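PDB 6W1W: motility-associated killing factor MakB from Vibrio cholerae serotype O1, which probably serves as one component of a three-component cytotoxin structurally similar to alpha-pore-forming toxins. Local coordinates for residues Leu5-Leu16 / Ala319-Val330. Numbering follows the deposited sequence.
Sequences LSPNVDTALNML and ASASWKTISEFV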
loop_
_atom_site.group_PDB
_atom_site.type_symbol
_atom_site.label_atom_id
_atom_site.label_comp_id
_atom_site.label_asym_id
_atom_site.label_seq_id
_atom_site.Cartn_x
_atom_site.Cartn_y
_atom_site.Cartn_z
ATOM N N LEU A 5 4.812 -26.647 -16.592
ATOM C CA LEU A 5 5.058 -26.446 -15.163
ATOM C C LEU A 5 5.308 -24.989 -14.812
ATOM O O LEU A 5 6.198 -24.685 -14.014
ATOM C CB LEU A 5 6.232 -27.317 -14.723
ATOM C CG LEU A 5 5.989 -28.817 -14.725
ATOM C CD1 LEU A 5 7.247 -29.542 -14.287
ATOM C CD2 LEU A 5 4.825 -29.137 -13.805
ATOM N N SER A 6 4.537 -24.081 -15.396
ATOM C CA SER A 6 4.649 -22.654 -15.134
ATOM C C SER A 6 3.279 -22.019 -15.320
ATOM O O SER A 6 2.435 -22.551 -16.052
ATOM C CB SER A 6 5.676 -21.996 -16.064
ATOM O OG SER A 6 5.289 -22.095 -17.425
ATOM N N PRO A 7 3.013 -20.900 -14.659
ATOM C CA PRO A 7 1.722 -20.224 -14.836
ATOM C C PRO A 7 1.685 -19.433 -16.138
ATOM O O PRO A 7 2.678 -19.311 -16.855
ATOM C CB PRO A 7 1.649 -19.292 -13.628
ATOM C CG PRO A 7 3.073 -18.998 -13.299
ATOM C CD PRO A 7 3.852 -20.238 -13.646
ATOM N N ASN A 8 0.504 -18.899 -16.439
ATOM C CA ASN A 8 0.362 -17.972 -17.558
ATOM C C ASN A 8 1.092 -16.680 -17.212
ATOM O O ASN A 8 0.668 -15.941 -16.317
ATOM C CB ASN A 8 -1.111 -17.708 -17.858
ATOM C CG ASN A 8 -1.305 -16.775 -19.040
ATOM O OD1 ASN A 8 -1.283 -15.554 -18.889
ATOM N ND2 ASN A 8 -1.508 -17.347 -20.221
ATOM N N VAL A 9 2.190 -16.407 -17.924
ATOM C CA VAL A 9 3.093 -15.325 -17.536
ATOM C C VAL A 9 2.358 -13.994 -17.497
ATOM O O VAL A 9 2.638 -13.139 -16.647
ATOM C CB VAL A 9 4.303 -15.271 -18.484
ATOM C CG1 VAL A 9 5.381 -14.353 -17.914
ATOM C CG2 VAL A 9 4.849 -16.670 -18.727
ATOM N N ASP A 10 1.401 -13.797 -18.403
ATOM C CA ASP A 10 0.611 -12.573 -18.374
ATOM C C ASP A 10 -0.269 -12.524 -17.129
ATOM O O ASP A 10 -0.258 -11.534 -16.389
ATOM C CB ASP A 10 -0.225 -12.457 -19.649
ATOM C CG ASP A 10 0.058 -11.175 -20.413
ATOM O OD1 ASP A 10 0.118 -10.101 -19.777
ATOM O OD2 ASP A 10 0.232 -11.245 -21.649
ATOM N N THR A 11 -1.026 -13.595 -16.870
ATOM C CA THR A 11 -1.891 -13.612 -15.695
ATOM C C THR A 11 -1.081 -13.600 -14.404
ATOM O O THR A 11 -1.547 -13.077 -13.385
ATOM C CB THR A 11 -2.809 -14.834 -15.729
ATOM O OG1 THR A 11 -3.274 -15.046 -17.065
ATOM C CG2 THR A 11 -4.012 -14.617 -14.821
ATOM N N ALA A 12 0.130 -14.161 -14.430
ATOM C CA ALA A 12 0.976 -14.174 -13.242
ATOM C C ALA A 12 1.463 -12.773 -12.894
ATOM O O ALA A 12 1.382 -12.348 -11.736
ATOM C CB ALA A 12 2.157 -15.122 -13.458
ATOM N N LEU A 13 1.963 -12.036 -13.891
ATOM C CA LEU A 13 2.539 -10.717 -13.646
ATOM C C LEU A 13 1.502 -9.698 -13.194
ATOM O O LEU A 13 1.865 -8.709 -12.546
ATOM C CB LEU A 13 3.248 -10.218 -14.903
ATOM C CG LEU A 13 4.747 -10.504 -14.987
ATOM C CD1 LEU A 13 5.045 -11.979 -14.753
ATOM C CD2 LEU A 13 5.301 -10.051 -16.334
ATOM N N ASN A 14 0.226 -9.910 -13.516
ATOM C CA ASN A 14 -0.807 -9.015 -13.007
ATOM C C ASN A 14 -1.059 -9.251 -11.523
ATOM O O ASN A 14 -1.286 -8.297 -10.769
ATOM C CB ASN A 14 -2.098 -9.189 -13.806
ATOM C CG ASN A 14 -1.952 -8.747 -15.248
ATOM O OD1 ASN A 14 -0.839 -8.558 -15.743
ATOM N ND2 ASN A 14 -3.077 -8.582 -15.931
HETATM N N MSE A 15 -1.018 -10.507 -11.084
HETATM C CA MSE A 15 -1.229 -10.834 -9.676
HETATM C C MSE A 15 -0.038 -10.396 -8.837
HETATM O O MSE A 15 -0.190 -10.045 -7.668
HETATM C CB MSE A 15 -1.478 -12.330 -9.491
HETATM C CG MSE A 15 -2.648 -12.855 -10.301
HETATM SE SE MSE A 15 -3.298 -14.580 -9.672
HETATM C CE MSE A 15 -4.612 -14.939 -11.068
ATOM N N LEU A 16 1.154 -10.422 -9.440
ATOM C CA LEU A 16 2.318 -9.833 -8.786
ATOM C C LEU A 16 2.147 -8.328 -8.619
ATOM O O LEU A 16 2.482 -7.767 -7.568
ATOM C CB LEU A 16 3.589 -10.141 -9.579
ATOM C CG LEU A 16 4.450 -11.323 -9.122
ATOM C CD1 LEU A 16 4.461 -11.436 -7.601
ATOM C CD2 LEU A 16 4.000 -12.622 -9.769
ATOM N N ALA A 319 8.951 -24.095 -19.831
ATOM C CA ALA A 319 8.450 -23.752 -18.506
ATOM C C ALA A 319 9.473 -22.947 -17.715
ATOM O O ALA A 319 9.120 -21.954 -17.070
ATOM C CB ALA A 319 8.058 -25.019 -17.745
ATOM N N SER A 320 10.748 -23.350 -17.761
ATOM C CA SER A 320 11.780 -22.611 -17.037
ATOM C C SER A 320 12.019 -21.238 -17.649
ATOM O O SER A 320 12.335 -20.285 -16.927
ATOM C CB SER A 320 13.079 -23.416 -17.003
ATOM O OG SER A 320 13.713 -23.419 -18.269
ATOM N N ALA A 321 11.868 -21.115 -18.969
ATOM C CA ALA A 321 11.998 -19.810 -19.606
ATOM C C ALA A 321 10.903 -18.856 -19.152
ATOM O O ALA A 321 11.123 -17.640 -19.094
ATOM C CB ALA A 321 11.975 -19.956 -21.126
ATOM N N SER A 322 9.722 -19.386 -18.826
ATOM C CA SER A 322 8.650 -18.556 -18.290
ATOM C C SER A 322 8.904 -18.174 -16.838
ATOM O O SER A 322 8.512 -17.082 -16.410
ATOM C CB SER A 322 7.309 -19.278 -18.423
ATOM O OG SER A 322 7.009 -19.548 -19.779
ATOM N N TRP A 323 9.547 -19.054 -16.066
ATOM C CA TRP A 323 9.931 -18.685 -14.707
ATOM C C TRP A 323 11.019 -17.624 -14.709
ATOM O O TRP A 323 11.060 -16.779 -13.806
ATOM C CB TRP A 323 10.384 -19.918 -13.918
ATOM C CG TRP A 323 9.229 -20.754 -13.491
ATOM C CD1 TRP A 323 8.860 -21.970 -13.989
ATOM C CD2 TRP A 323 8.256 -20.414 -12.498
ATOM N NE1 TRP A 323 7.723 -22.411 -13.360
ATOM C CE2 TRP A 323 7.332 -21.473 -12.440
ATOM C CE3 TRP A 323 8.080 -19.318 -11.650
ATOM C CZ2 TRP A 323 6.252 -21.470 -11.562
ATOM C CZ3 TRP A 323 7.005 -19.316 -10.783
ATOM C CH2 TRP A 323 6.107 -20.385 -10.746
ATOM N N LYS A 324 11.898 -17.644 -15.713
ATOM C CA LYS A 324 12.915 -16.605 -15.817
ATOM C C LYS A 324 12.275 -15.245 -16.063
ATOM O O LYS A 324 12.742 -14.228 -15.536
ATOM C CB LYS A 324 13.910 -16.947 -16.926
ATOM C CG LYS A 324 15.173 -16.090 -16.920
ATOM C CD LYS A 324 15.899 -16.185 -15.585
ATOM C CE LYS A 324 17.220 -15.427 -15.605
ATOM N NZ LYS A 324 17.036 -13.976 -15.889
ATOM N N THR A 325 11.195 -15.211 -16.849
ATOM C CA THR A 325 10.478 -13.959 -17.073
ATOM C C THR A 325 9.825 -13.466 -15.786
ATOM O O THR A 325 9.849 -12.265 -15.488
ATOM C CB THR A 325 9.433 -14.142 -18.181
ATOM O OG1 THR A 325 10.069 -14.605 -19.384
ATOM C CG2 THR A 325 8.724 -12.830 -18.473
ATOM N N ILE A 326 9.253 -14.381 -14.999
ATOM C CA ILE A 326 8.606 -13.987 -13.751
ATOM C C ILE A 326 9.647 -13.579 -12.716
ATOM O O ILE A 326 9.456 -12.610 -11.973
ATOM C CB ILE A 326 7.697 -15.119 -13.235
ATOM C CG1 ILE A 326 6.604 -15.422 -14.259
ATOM C CG2 ILE A 326 7.080 -14.747 -11.894
ATOM C CD1 ILE A 326 5.580 -16.413 -13.786
ATOM N N SER A 327 10.770 -14.299 -12.659
ATOM C CA SER A 327 11.824 -13.932 -11.719
ATOM C C SER A 327 12.406 -12.568 -12.060
ATOM O O SER A 327 12.756 -11.789 -11.165
ATOM C CB SER A 327 12.921 -14.997 -11.705
ATOM O OG SER A 327 13.876 -14.731 -10.689
ATOM N N GLU A 328 12.508 -12.254 -13.354
ATOM C CA GLU A 328 13.009 -10.943 -13.754
ATOM C C GLU A 328 12.009 -9.836 -13.445
ATOM O O GLU A 328 12.414 -8.701 -13.164
ATOM C CB GLU A 328 13.367 -10.948 -15.240
ATOM C CG GLU A 328 14.656 -11.695 -15.563
ATOM C CD GLU A 328 14.897 -11.835 -17.058
ATOM O OE1 GLU A 328 14.237 -11.123 -17.844
ATOM O OE2 GLU A 328 15.746 -12.666 -17.446
ATOM N N PHE A 329 10.708 -10.137 -13.491
ATOM C CA PHE A 329 9.714 -9.133 -13.121
ATOM C C PHE A 329 9.763 -8.827 -11.631
ATOM O O PHE A 329 9.533 -7.683 -11.221
ATOM C CB PHE A 329 8.311 -9.597 -13.508
ATOM C CG PHE A 329 7.232 -8.609 -13.161
ATOM C CD1 PHE A 329 6.936 -7.560 -14.015
ATOM C CD2 PHE A 329 6.516 -8.723 -11.983
ATOM C CE1 PHE A 329 5.946 -6.645 -13.701
ATOM C CE2 PHE A 329 5.525 -7.806 -11.663
ATOM C CZ PHE A 329 5.240 -6.768 -12.525
ATOM N N VAL A 330 10.053 -9.833 -10.809
ATOM C CA VAL A 330 10.100 -9.613 -9.368
ATOM C C VAL A 330 11.366 -8.852 -8.979
ATOM O O VAL A 330 11.355 -8.066 -8.025
ATOM C CB VAL A 330 9.976 -10.960 -8.627
ATOM C CG1 VAL A 330 10.113 -10.778 -7.135
ATOM C CG2 VAL A 330 8.632 -11.617 -8.945
#
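Ile326 packs as a knob into a hole lined by Val9, Ala12, Leu13 and Leu16, and illustrates how two nearly parallel helices, here 22° apart, interlock through one branched side chain. Its CB divides the work: CG2 lies beside Leu16 CD2, while CG1, anti to the carbonyl carbon (chi1 -61°), touches Leu13 CD1 at 3.8 Å and Val9 CG1, both on the same side. With chi2 extended at -174°, CD1 carries on to the floor of the hole, 3.7 Å from Ala12 CB, and touches Pro7 CG.

Aromatic rings continue the seam in both directions. Toward the C-terminal end, Leu13 lays CG over one face of Phe329, a CH-pi contact 3.8 Å from the ring centroid, and Leu16 CB touches CE2 of that ring. Toward the N-terminus, Pro7 CD sits over a face of Trp323, 3.4 Å from CZ2. At the indole edge, Trp323 NE1 donates in the ring plane to a lone pair of Leu5 O, a nearly straight bond of 2.8 Å. Phe87 and Tyr83 of helix 69-90 also meet the indole, tying the pair into the helical bundle.

The chemistry is thus mainly apolar interdigitation with a single directional bond across it: hydrocarbon packing joins helix 9-35 to helix 316-333, while the indole N-H satisfies a backbone carbonyl of the segment leading into the first helix and probably helps hold it against helix 316-333.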